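Local coordinates for ferredoxin--NADP reductase, apicoplast (Plasmodium falciparum, PDB 3JQQ), which uses the FAD cofactor to pass electrons between ferredoxin and NADP(H) in the apicoplast, and may thereby serve isoprenoid precursor synthesis, at residues E34-L38 with I142-K146; Y48-H52 with Y159-P163; P184-F188 with L281-G285; L189-F193 with Y207-I213. The protein carries 1 engineered substitution. All blocks are in the same frame, centred on the assembly; numbering follows the deposited sequence.

How the contacts relate
A two-domain flavoenzyme illustrates how tertiary contacts join neighbouring folding units as well as hold each together. Contact 1 comes first along the chain and pins helix 137-144 to strand 35-41 of the antiparallel sheet on the FAD side. Contact 2, whose segments alternate with those of contact 1, lies about 24 Å from it, centre to centre, and belongs to the same FAD-binding region. Contacts 3 and 4 share helix 183-192 and lay successive parts of it on the parallel sheet of the NADP-binding domain; their centres are about 11 Å apart. Contact 2 touches both, its centre about 9 Å from that of contact 3, and so ties the two domains together near the flavin.

Contact 1 (E34-L38 with I142-K146); sequences EVYHL and IKNLK
E34 and K143 form the polar half of this contact, a salt bridge in which K143 NZ lies 3.0 Å from E34 OE2. The ammonium group approaches the lone pair of OE2 on the side of the other carboxylate oxygen. The anti lone pair of the same atom takes the hydroxyl of Y36, with Y36 OH donating to E34 OE2 over 2.7 Å, so two donors grip one oxygen and fix the rotation of the carboxylate. E34 reaches them with CG anti to the backbone N (chi1 -172°) and an extended chain, and K143, bent at chi2 and chi4, crosses it at about a right angle. The carboxylate oxygen lies in the plane of the Y36 ring, at its edge, while K23 makes a cation-pi contact with that ring.

Apolar packing makes up the other half. L38 CD1 meets I142 CG2 at 4.3 Å and L145 CD1 at 4.2 Å, one methyl thus touching a residue of the helix and another in the loop that follows it. K23 NZ also donates to the carbonyl oxygens of I142, K143 and L145, where the helix dipole would probably welcome a positive charge. I142 leans in turn on I118, which belongs to the FAD site. The whole is the packing of helix 137-144 against the antiparallel beta-barrel of the FAD-binding domain in the ferredoxin reductase family.

Contact 2 (Y48-H52 with Y159-P163); sequences YLEGH and YFNLP
Backbone to backbone, the type II turn from L49 to H52 presents G51 to N161, their CA atoms 4.8 Å apart, and G51 CA makes a CH...O contact of 3.2 Å with F160 O. G51, with no side chain, lets the two chains come this close, and it takes the positive phi (102°) of the third position of a type II turn. The facing chain bends sharply as well, with F160 at the centre of an inverse gamma turn. Two waters knit the loops together: one donates to E50 O at 2.6 Å and accepts from L162 N, the other accepts from F160 N at 3.0 Å and lies within hydrogen-bonding distance of G51 O.

Both loops adjoin the barrel of the FAD-binding domain. Residues 48-52 lead into strand 53-56, and the loop 159-163 runs from strand 150-157 toward helix 166-169 and the strands of the NADP-binding domain beyond.

Among the side chains, the amide of N161 lies over one face of the H52 imidazole, the two planes 75° apart. N161 turns its CG beside its own backbone N (chi1 -62°), which carries the amide across to the turn. The imidazole is held from within the turn: L49 N donates to H52 ND1 over 2.7 Å, almost in the ring plane. Past G51 O, which lies near the plane of the F160 ring at its edge, that ring goes on to Y282 in an edge-to-face pair and rests on Y185. The carboxylate of E50 turns instead to N109 N and S108 OG, hydrogen-bonded through OE2.

Contact 3 (P184-F188 with L281-G285); sequences PYISF and LYICG
Y185 and Y282 pack aromatic edge against side-chain stem, Y185 CE2 lying 3.5 Å from Y282 CB. The Y185 ring is aimed between Y282 and C284 on the strand, and its CZ meets C284 CB at 4.0 Å. On one flank P184 CG touches C284 SG, also at 4.0 Å. On the other, F188 CE1 turns toward a face of the Y282 ring in an edge-to-face pair, planes at 67° and centroids 5.5 Å apart.

Further out, the polar ends of both tyrosines are anchored by main-chain acceptors: Y185 OH bonds to I176 O on the adjacent strand and Y282 OH to N161 O of the FAD-binding region. Rings from outside complete the shell, F175 stacked on Y185 and H312 on Y282. The N-to-C directions of the two segments differ by 138°, nearer antiparallel than parallel, and their axes approach to 10.9 Å.

Hydrophobic and aromatic contacts, with no hydrogen bond across the two segments, thus hold helix 183-192 on the sheet. The buried hydroxyls are satisfied by carbonyls beyond the contact, and the bond to N161 makes Y282 a link between the NADP-binding domain and the FAD domain.

Contact 4 (L189-F193 with Y207-I213); sequences LKKLF and YTGYITI
A helix lying on a parallel sheet, followed by a connection that returns to the neighbouring strand, is the element to which this contact belongs: the end of helix 183-192 packs on the start of strand 211-217. I211 CD1 is the meeting point. L189 CD2 comes to it at 3.7 Å, L192 CD1 at 3.9 Å and F193 CZ at 4.0 Å, so that three side chains from the last helical turn and the residue just after it converge on one methyl. I211 holds that methyl out toward the helix with CG1 beside its backbone N (chi1 -60°). Two residues along the strand, L189 CD1 and I213 CD1 meet tip to tip at 4.1 Å.

Y207, before the strand, packs against the end of the helix. Its ring offers one face to L192 CD2, while G209 N lies over the opposite face. The ring edge is directed at a face of F193 in an offset edge-to-face pair, with planes at 62° and F193 CE1 3.8 Å from Y207 CD2. Closer to the backbone, Y207 CB sits 3.4 Å from L192 O. The tyrosine hydroxyl is tied down beyond the contact by T171 O, and F193 is further stacked on Y236.

F173 and F175 from strand 173-178 pack beside I211, and I240 from strand 240-246 beside L189 and I213. Strand 173-178, this helix and strand 211-217 follow one another as a beta-alpha-beta crossover, the repeating unit of the Rossmann-like, nucleotide-binding domain of ferredoxin-NADP reductases.

Contact 1 (E34-L38 with I142-K146)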
loop_
_atom_site.group_PDB
_atom_site.type_symbol
_atom_site.label_atom_id
_atom_site.label_comp_id
_atom_site.label_asym_id
_atom_site.label_seq_id
_atom_site.Cartn_x
_atom_site.Cartn_y
_atom_site.Cartn_z
ATOM N N GLU B 34 -10.769 6.310 -8.921
ATOM C CA GLU B 34 -10.983 7.742 -8.985
ATOM C C GLU B 34 -9.627 8.405 -8.808
ATOM O O GLU B 34 -8.970 8.224 -7.784
ATOM C CB GLU B 34 -11.942 8.197 -7.883
ATOM C CG GLU B 34 -12.366 9.656 -7.997
ATOM C CD GLU B 34 -13.354 10.069 -6.921
ATOM O OE1 GLU B 34 -13.646 9.246 -6.027
ATOM O OE2 GLU B 34 -13.835 11.221 -6.969
ATOM N N VAL B 35 -9.188 9.152 -9.812
ATOM C CA VAL B 35 -7.924 9.866 -9.692
ATOM C C VAL B 35 -7.949 11.232 -10.373
ATOM O O VAL B 35 -8.398 11.377 -11.513
ATOM C CB VAL B 35 -6.704 8.993 -10.118
ATOM C CG1 VAL B 35 -7.144 7.799 -10.967
ATOM C CG2 VAL B 35 -5.652 9.829 -10.819
ATOM N N TYR B 36 -7.486 12.238 -9.640
ATOM C CA TYR B 36 -7.552 13.612 -10.103
ATOM C C TYR B 36 -6.176 14.161 -10.452
ATOM O O TYR B 36 -5.211 13.997 -9.702
ATOM C CB TYR B 36 -8.263 14.500 -9.069
ATOM C CG TYR B 36 -9.738 14.189 -8.958
ATOM C CD1 TYR B 36 -10.223 13.361 -7.952
ATOM C CD2 TYR B 36 -10.645 14.693 -9.884
ATOM C CE1 TYR B 36 -11.574 13.057 -7.862
ATOM C CE2 TYR B 36 -11.997 14.395 -9.802
ATOM C CZ TYR B 36 -12.452 13.574 -8.788
ATOM O OH TYR B 36 -13.791 13.273 -8.697
ATOM N N HIS B 37 -6.099 14.787 -11.620
ATOM C CA HIS B 37 -4.919 15.515 -12.050
ATOM C C HIS B 37 -5.067 16.960 -11.595
ATOM O O HIS B 37 -6.009 17.646 -11.994
ATOM C CB HIS B 37 -4.801 15.443 -13.574
ATOM C CG HIS B 37 -3.874 16.458 -14.169
ATOM N ND1 HIS B 37 -2.511 16.267 -14.245
ATOM C CD2 HIS B 37 -4.117 17.660 -14.746
ATOM C CE1 HIS B 37 -1.953 17.311 -14.833
ATOM N NE2 HIS B 37 -2.906 18.170 -15.147
ATOM N N LEU B 38 -4.153 17.416 -10.744
ATOM C CA LEU B 38 -4.202 18.784 -10.241
ATOM C C LEU B 38 -3.183 19.662 -10.954
ATOM O O LEU B 38 -1.996 19.346 -10.973
ATOM C CB LEU B 38 -3.922 18.822 -8.734
ATOM C CG LEU B 38 -4.833 18.061 -7.767
ATOM C CD1 LEU B 38 -4.333 18.207 -6.338
ATOM C CD2 LEU B 38 -6.273 18.550 -7.879
ATOM N N ILE B 142 -8.531 16.222 -1.145
ATOM C CA ILE B 142 -8.441 16.450 -2.582
ATOM C C ILE B 142 -9.809 16.295 -3.234
ATOM O O ILE B 142 -10.178 17.062 -4.124
ATOM C CB ILE B 142 -7.459 15.477 -3.240
ATOM C CG1 ILE B 142 -6.056 15.698 -2.673
ATOM C CG2 ILE B 142 -7.462 15.640 -4.756
ATOM C CD1 ILE B 142 -5.154 14.491 -2.814
ATOM N N LYS B 143 -10.553 15.297 -2.777
ATOM C CA LYS B 143 -11.896 15.043 -3.268
ATOM C C LYS B 143 -12.687 16.337 -3.225
ATOM O O LYS B 143 -13.344 16.715 -4.193
ATOM C CB LYS B 143 -12.580 14.013 -2.367
ATOM C CG LYS B 143 -13.480 13.024 -3.076
ATOM C CD LYS B 143 -14.549 13.691 -3.915
ATOM C CE LYS B 143 -15.641 12.687 -4.266
ATOM N NZ LYS B 143 -16.063 12.797 -5.689
ATOM N N ASN B 144 -12.597 17.018 -2.089
ATOM C CA ASN B 144 -13.382 18.222 -1.826
ATOM C C ASN B 144 -12.764 19.512 -2.370
ATOM O O ASN B 144 -13.390 20.569 -2.317
ATOM C CB ASN B 144 -13.651 18.351 -0.323
ATOM C CG ASN B 144 -14.525 17.227 0.211
ATOM O OD1 ASN B 144 -15.644 17.023 -0.259
ATOM N ND2 ASN B 144 -14.017 16.497 1.196
ATOM N N LEU B 145 -11.546 19.428 -2.896
ATOM C CA LEU B 145 -10.859 20.613 -3.417
ATOM C C LEU B 145 -11.622 21.299 -4.546
ATOM O O LEU B 145 -12.136 20.641 -5.454
ATOM C CB LEU B 145 -9.443 20.267 -3.895
ATOM C CG LEU B 145 -8.291 20.407 -2.896
ATOM C CD1 LEU B 145 -6.990 19.874 -3.493
ATOM C CD2 LEU B 145 -8.128 21.853 -2.457
ATOM N N LYS B 146 -11.678 22.626 -4.485
ATOM C CA LYS B 146 -12.274 23.420 -5.550
ATOM C C LYS B 146 -11.198 24.178 -6.322
ATOM O O LYS B 146 -10.089 24.393 -5.824
ATOM C CB LYS B 146 -13.280 24.422 -4.982
ATOM C CG LYS B 146 -14.464 23.804 -4.259
ATOM C CD LYS B 146 -15.438 24.888 -3.807
ATOM C CE LYS B 146 -16.644 24.305 -3.081
ATOM N NZ LYS B 146 -16.275 23.700 -1.769
#

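Contact 2 (Y48-H52 with Y159-P163)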
loop_
_atom_site.group_PDB
_atom_site.type_symbol
_atom_site.label_atom_id
_atom_site.label_comp_id
_atom_site.label_asym_id
_atom_site.label_seq_id
_atom_site.Cartn_x
_atom_site.Cartn_y
_atom_site.Cartn_z
ATOM N N TYR B 48 12.102 22.075 -8.338
ATOM C CA TYR B 48 12.192 20.634 -8.396
ATOM C C TYR B 48 12.839 20.204 -9.697
ATOM O O TYR B 48 12.873 20.957 -10.671
ATOM C CB TYR B 48 10.794 20.005 -8.289
ATOM C CG TYR B 48 9.884 20.332 -9.456
ATOM C CD1 TYR B 48 9.102 21.478 -9.451
ATOM C CD2 TYR B 48 9.808 19.493 -10.561
ATOM C CE1 TYR B 48 8.271 21.785 -10.515
ATOM C CE2 TYR B 48 8.974 19.790 -11.629
ATOM C CZ TYR B 48 8.211 20.939 -11.601
ATOM O OH TYR B 48 7.380 21.240 -12.657
ATOM N N LEU B 49 13.359 18.985 -9.696
ATOM C CA LEU B 49 13.805 18.343 -10.915
ATOM C C LEU B 49 12.777 17.290 -11.283
ATOM O O LEU B 49 12.059 16.776 -10.414
ATOM C CB LEU B 49 15.164 17.676 -10.708
ATOM C CG LEU B 49 16.368 18.582 -10.441
ATOM C CD1 LEU B 49 17.628 17.749 -10.298
ATOM C CD2 LEU B 49 16.526 19.607 -11.555
ATOM N N GLU B 50 12.700 16.965 -12.566
ATOM C CA GLU B 50 11.840 15.884 -13.001
ATOM C C GLU B 50 12.115 14.642 -12.148
ATOM O O GLU B 50 13.271 14.296 -11.901
ATOM C CB GLU B 50 12.060 15.590 -14.486
ATOM C CG GLU B 50 11.519 16.670 -15.426
ATOM C CD GLU B 50 12.398 17.915 -15.479
ATOM O OE1 GLU B 50 13.580 17.834 -15.085
ATOM O OE2 GLU B 50 11.900 18.976 -15.919
ATOM N N GLY B 51 11.051 13.986 -11.693
ATOM C CA GLY B 51 11.188 12.790 -10.871
ATOM C C GLY B 51 10.948 13.054 -9.398
ATOM O O GLY B 51 10.687 12.130 -8.628
ATOM N N HIS B 52 11.038 14.318 -9.000
ATOM C CA HIS B 52 10.814 14.670 -7.605
ATOM C C HIS B 52 9.369 14.499 -7.181
ATOM O O HIS B 52 8.453 14.452 -8.002
ATOM C CB HIS B 52 11.245 16.107 -7.315
ATOM C CG HIS B 52 12.707 16.256 -7.053
ATOM N ND1 HIS B 52 13.481 17.200 -7.691
ATOM C CD2 HIS B 52 13.536 15.576 -6.236
ATOM C CE1 HIS B 52 14.723 17.103 -7.272
ATOM N NE2 HIS B 52 14.787 16.123 -6.388
ATOM N N TYR B 159 15.089 11.218 -4.947
ATOM C CA TYR B 159 16.240 11.242 -5.835
ATOM C C TYR B 159 15.962 10.351 -7.041
ATOM O O TYR B 159 16.879 9.838 -7.680
ATOM C CB TYR B 159 17.501 10.782 -5.094
ATOM C CG TYR B 159 17.750 11.518 -3.794
ATOM C CD1 TYR B 159 17.268 11.022 -2.589
ATOM C CD2 TYR B 159 18.462 12.714 -3.771
ATOM C CE1 TYR B 159 17.489 11.689 -1.400
ATOM C CE2 TYR B 159 18.688 13.390 -2.583
ATOM C CZ TYR B 159 18.199 12.872 -1.400
ATOM O OH TYR B 159 18.416 13.533 -0.213
ATOM N N PHE B 160 14.678 10.176 -7.338
ATOM C CA PHE B 160 14.231 9.366 -8.462
ATOM C C PHE B 160 14.358 10.193 -9.738
ATOM O O PHE B 160 13.364 10.501 -10.393
ATOM C CB PHE B 160 12.778 8.945 -8.228
ATOM C CG PHE B 160 12.336 7.767 -9.048
ATOM C CD1 PHE B 160 12.986 6.547 -8.949
ATOM C CD2 PHE B 160 11.252 7.870 -9.892
ATOM C CE1 PHE B 160 12.569 5.462 -9.698
ATOM C CE2 PHE B 160 10.829 6.790 -10.642
ATOM C CZ PHE B 160 11.484 5.586 -10.548
ATOM N N ASN B 161 15.594 10.546 -10.082
ATOM C CA ASN B 161 15.853 11.532 -11.128
ATOM C C ASN B 161 16.586 11.004 -12.356
ATOM O O ASN B 161 17.243 9.963 -12.307
ATOM C CB ASN B 161 16.635 12.709 -10.547
ATOM C CG ASN B 161 15.870 13.432 -9.461
ATOM O OD1 ASN B 161 14.744 13.883 -9.675
ATOM N ND2 ASN B 161 16.482 13.558 -8.289
ATOM N N LEU B 162 16.474 11.748 -13.459
ATOM C CA LEU B 162 17.200 11.432 -14.684
ATOM C C LEU B 162 18.693 11.688 -14.519
ATOM O O LEU B 162 19.101 12.518 -13.705
ATOM C CB LEU B 162 16.685 12.273 -15.847
ATOM C CG LEU B 162 15.265 12.025 -16.355
ATOM C CD1 LEU B 162 14.962 12.943 -17.527
ATOM C CD2 LEU B 162 15.079 10.568 -16.752
ATOM N N PRO B 163 19.515 10.963 -15.293
ATOM C CA PRO B 163 20.935 11.274 -15.431
ATOM C C PRO B 163 21.098 12.700 -15.953
ATOM O O PRO B 163 20.353 13.117 -16.840
ATOM C CB PRO B 163 21.410 10.272 -16.484
ATOM C CG PRO B 163 20.461 9.127 -16.370
ATOM C CD PRO B 163 19.138 9.733 -16.010
HETATM O O HOH W 1 15.415 14.394 -13.291
HETATM O O HOH W 2 12.202 11.693 -6.471
#

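Contact 3 (P184-F188 with L281-G285)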
loop_
_atom_site.group_PDB
_atom_site.type_symbol
_atom_site.label_atom_id
_atom_site.label_comp_id
_atom_site.label_asym_id
_atom_site.label_seq_id
_atom_site.Cartn_x
_atom_site.Cartn_y
_atom_site.Cartn_z
ATOM N N PRO B 184 6.196 10.138 -12.557
ATOM C CA PRO B 184 7.528 10.678 -12.831
ATOM C C PRO B 184 8.004 10.365 -14.248
ATOM O O PRO B 184 8.870 11.064 -14.775
ATOM C CB PRO B 184 8.415 9.968 -11.802
ATOM C CG PRO B 184 7.681 8.718 -11.464
ATOM C CD PRO B 184 6.224 9.080 -11.534
ATOM N N TYR B 185 7.445 9.324 -14.858
ATOM C CA TYR B 185 7.807 8.979 -16.226
ATOM C C TYR B 185 7.188 9.968 -17.209
ATOM O O TYR B 185 7.774 10.272 -18.250
ATOM C CB TYR B 185 7.391 7.545 -16.561
ATOM C CG TYR B 185 8.006 6.505 -15.651
ATOM C CD1 TYR B 185 7.257 5.433 -15.183
ATOM C CD2 TYR B 185 9.334 6.601 -15.251
ATOM C CE1 TYR B 185 7.815 4.479 -14.351
ATOM C CE2 TYR B 185 9.902 5.653 -14.415
ATOM C CZ TYR B 185 9.138 4.594 -13.969
ATOM O OH TYR B 185 9.698 3.647 -13.137
ATOM N N ILE B 186 6.001 10.465 -16.872
ATOM C CA ILE B 186 5.368 11.525 -17.646
ATOM C C ILE B 186 6.221 12.786 -17.556
ATOM O O ILE B 186 6.421 13.488 -18.550
ATOM C CB ILE B 186 3.945 11.827 -17.133
ATOM C CG1 ILE B 186 3.059 10.579 -17.244
ATOM C CG2 ILE B 186 3.336 12.999 -17.889
ATOM C CD1 ILE B 186 3.068 9.932 -18.615
ATOM N N SER B 187 6.727 13.062 -16.358
ATOM C CA SER B 187 7.608 14.203 -16.134
ATOM C C SER B 187 8.863 14.073 -16.990
ATOM O O SER B 187 9.250 15.006 -17.705
ATOM C CB SER B 187 7.987 14.292 -14.654
ATOM O OG SER B 187 8.890 15.359 -14.417
ATOM N N PHE B 188 9.495 12.907 -16.920
ATOM C CA PHE B 188 10.659 12.621 -17.745
ATOM C C PHE B 188 10.383 12.872 -19.230
ATOM O O PHE B 188 11.155 13.554 -19.908
ATOM C CB PHE B 188 11.130 11.177 -17.550
ATOM C CG PHE B 188 11.626 10.875 -16.163
ATOM C CD1 PHE B 188 11.756 9.563 -15.737
ATOM C CD2 PHE B 188 11.952 11.897 -15.285
ATOM C CE1 PHE B 188 12.213 9.273 -14.465
ATOM C CE2 PHE B 188 12.407 11.614 -14.007
ATOM C CZ PHE B 188 12.538 10.299 -13.599
ATOM N N LEU B 281 17.388 1.797 -15.882
ATOM C CA LEU B 281 16.189 1.068 -15.496
ATOM C C LEU B 281 15.495 1.738 -14.316
ATOM O O LEU B 281 16.116 2.003 -13.288
ATOM C CB LEU B 281 16.540 -0.381 -15.153
ATOM C CG LEU B 281 15.413 -1.300 -14.683
ATOM C CD1 LEU B 281 14.318 -1.393 -15.734
ATOM C CD2 LEU B 281 15.959 -2.682 -14.354
ATOM N N TYR B 282 14.206 2.015 -14.473
ATOM C CA TYR B 282 13.427 2.657 -13.421
ATOM C C TYR B 282 12.239 1.797 -13.021
ATOM O O TYR B 282 11.578 1.201 -13.869
ATOM C CB TYR B 282 12.928 4.026 -13.882
ATOM C CG TYR B 282 14.006 5.078 -13.959
ATOM C CD1 TYR B 282 14.931 5.076 -14.992
ATOM C CD2 TYR B 282 14.094 6.078 -13.000
ATOM C CE1 TYR B 282 15.917 6.036 -15.066
ATOM C CE2 TYR B 282 15.079 7.042 -13.065
ATOM C CZ TYR B 282 15.987 7.017 -14.100
ATOM O OH TYR B 282 16.968 7.975 -14.175
ATOM N N ILE B 283 11.966 1.744 -11.725
ATOM C CA ILE B 283 10.818 1.011 -11.215
ATOM C C ILE B 283 10.058 1.868 -10.209
ATOM O O ILE B 283 10.593 2.227 -9.161
ATOM C CB ILE B 283 11.244 -0.310 -10.555
ATOM C CG1 ILE B 283 11.871 -1.242 -11.596
ATOM C CG2 ILE B 283 10.052 -0.973 -9.878
ATOM C CD1 ILE B 283 12.635 -2.411 -10.998
ATOM N N CYS B 284 8.820 2.202 -10.539
ATOM C CA CYS B 284 7.993 3.029 -9.668
ATOM C C CYS B 284 6.599 2.442 -9.491
ATOM O O CYS B 284 5.864 2.251 -10.463
ATOM C CB CYS B 284 7.888 4.455 -10.210
ATOM S SG CYS B 284 7.047 5.595 -9.088
ATOM N N GLY B 285 6.235 2.141 -8.251
ATOM C CA GLY B 285 4.971 1.480 -7.997
ATOM C C GLY B 285 5.067 0.517 -6.833
ATOM O O GLY B 285 5.795 0.757 -5.869
#

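Contact 4 (L189-F193 with Y207-I213)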
loop_
_atom_site.group_PDB
_atom_site.type_symbol
_atom_site.label_atom_id
_atom_site.label_comp_id
_atom_site.label_asym_id
_atom_site.label_seq_id
_atom_site.Cartn_x
_atom_site.Cartn_y
_atom_site.Cartn_z
ATOM N N LEU B 189 9.284 12.310 -19.730
ATOM C CA LEU B 189 8.962 12.399 -21.154
ATOM C C LEU B 189 8.731 13.837 -21.594
ATOM O O LEU B 189 9.117 14.229 -22.697
ATOM C CB LEU B 189 7.732 11.544 -21.488
ATOM C CG LEU B 189 7.876 10.022 -21.396
ATOM C CD1 LEU B 189 6.523 9.349 -21.584
ATOM C CD2 LEU B 189 8.878 9.508 -22.421
ATOM N N LYS B 190 8.097 14.621 -20.729
ATOM C CA LYS B 190 7.840 16.021 -21.031
ATOM C C LYS B 190 9.144 16.801 -21.154
ATOM O O LYS B 190 9.251 17.709 -21.977
ATOM C CB LYS B 190 6.920 16.647 -19.978
ATOM C CG LYS B 190 5.466 16.211 -20.103
ATOM C CD LYS B 190 4.632 16.696 -18.925
ATOM C CE LYS B 190 3.164 16.341 -19.101
ATOM N NZ LYS B 190 2.368 16.707 -17.900
ATOM N N LYS B 191 10.140 16.445 -20.346
ATOM C CA LYS B 191 11.447 17.086 -20.458
ATOM C C LYS B 191 12.196 16.620 -21.704
ATOM O O LYS B 191 12.721 17.433 -22.462
ATOM C CB LYS B 191 12.309 16.836 -19.219
ATOM C CG LYS B 191 13.739 17.341 -19.377
ATOM C CD LYS B 191 14.602 17.013 -18.170
ATOM C CE LYS B 191 16.071 17.312 -18.445
ATOM N NZ LYS B 191 16.307 18.749 -18.771
ATOM N N LEU B 192 12.237 15.307 -21.912
ATOM C CA LEU B 192 13.012 14.724 -23.004
ATOM C C LEU B 192 12.470 15.104 -24.382
ATOM O O LEU B 192 13.236 15.446 -25.284
ATOM C CB LEU B 192 13.071 13.199 -22.865
ATOM C CG LEU B 192 13.680 12.628 -21.579
ATOM C CD1 LEU B 192 13.301 11.161 -21.406
ATOM C CD2 LEU B 192 15.192 12.793 -21.563
ATOM N N PHE B 193 11.153 15.041 -24.542
ATOM C CA PHE B 193 10.530 15.296 -25.840
ATOM C C PHE B 193 10.044 16.738 -25.993
ATOM O O PHE B 193 9.332 17.061 -26.943
ATOM C CB PHE B 193 9.377 14.321 -26.088
ATOM C CG PHE B 193 9.814 12.888 -26.236
ATOM C CD1 PHE B 193 10.740 12.527 -27.201
ATOM C CD2 PHE B 193 9.283 11.900 -25.421
ATOM C CE1 PHE B 193 11.138 11.210 -27.341
ATOM C CE2 PHE B 193 9.674 10.582 -25.557
ATOM C CZ PHE B 193 10.602 10.235 -26.519
ATOM N N TYR B 207 16.303 15.018 -28.556
ATOM C CA TYR B 207 16.549 13.732 -27.917
ATOM C C TYR B 207 16.170 12.586 -28.847
ATOM O O TYR B 207 15.093 12.594 -29.444
ATOM C CB TYR B 207 15.777 13.631 -26.600
ATOM C CG TYR B 207 15.778 12.248 -25.992
ATOM C CD1 TYR B 207 16.933 11.711 -25.441
ATOM C CD2 TYR B 207 14.621 11.480 -25.966
ATOM C CE1 TYR B 207 16.937 10.446 -24.884
ATOM C CE2 TYR B 207 14.616 10.215 -25.410
ATOM C CZ TYR B 207 15.777 9.704 -24.871
ATOM O OH TYR B 207 15.775 8.444 -24.317
ATOM N N THR B 208 17.055 11.602 -28.969
ATOM C CA THR B 208 16.818 10.490 -29.884
ATOM C C THR B 208 17.251 9.128 -29.330
ATOM O O THR B 208 17.735 8.274 -30.073
ATOM C CB THR B 208 17.475 10.740 -31.261
ATOM O OG1 THR B 208 18.764 11.343 -31.082
ATOM C CG2 THR B 208 16.607 11.669 -32.098
ATOM N N GLY B 209 17.067 8.932 -28.028
ATOM C CA GLY B 209 17.304 7.631 -27.407
ATOM C C GLY B 209 16.067 6.755 -27.510
ATOM O O GLY B 209 15.057 7.168 -28.078
ATOM N N TYR B 210 16.138 5.543 -26.967
ATOM C CA TYR B 210 14.992 4.638 -27.006
ATOM C C TYR B 210 14.438 4.364 -25.613
ATOM O O TYR B 210 15.177 4.012 -24.695
ATOM C CB TYR B 210 15.348 3.323 -27.705
ATOM C CG TYR B 210 14.139 2.590 -28.248
ATOM C CD1 TYR B 210 13.287 3.202 -29.157
ATOM C CD2 TYR B 210 13.853 1.286 -27.860
ATOM C CE1 TYR B 210 12.181 2.544 -29.659
ATOM C CE2 TYR B 210 12.746 0.614 -28.356
ATOM C CZ TYR B 210 11.916 1.251 -29.257
ATOM O OH TYR B 210 10.813 0.592 -29.762
ATOM N N ILE B 211 13.127 4.528 -25.472
ATOM C CA ILE B 211 12.455 4.328 -24.188
ATOM C C ILE B 211 11.449 3.186 -24.266
ATOM O O ILE B 211 10.596 3.156 -25.153
ATOM C CB ILE B 211 11.735 5.614 -23.736
ATOM C CG1 ILE B 211 12.744 6.763 -23.589
ATOM C CG2 ILE B 211 10.978 5.376 -22.435
ATOM C CD1 ILE B 211 12.100 8.130 -23.493
ATOM N N THR B 212 11.559 2.242 -23.338
ATOM C CA THR B 212 10.620 1.133 -23.264
ATOM C C THR B 212 9.823 1.227 -21.972
ATOM O O THR B 212 10.390 1.253 -20.881
ATOM C CB THR B 212 11.335 -0.229 -23.315
ATOM O OG1 THR B 212 12.297 -0.227 -24.377
ATOM C CG2 THR B 212 10.330 -1.348 -23.543
ATOM N N ILE B 213 8.503 1.278 -22.102
ATOM C CA ILE B 213 7.641 1.469 -20.948
ATOM C C ILE B 213 6.792 0.239 -20.663
ATOM O O ILE B 213 6.103 -0.274 -21.544
ATOM C CB ILE B 213 6.729 2.693 -21.133
ATOM C CG1 ILE B 213 7.563 3.907 -21.549
ATOM C CG2 ILE B 213 5.950 2.977 -19.858
ATOM C CD1 ILE B 213 6.848 5.224 -21.388
#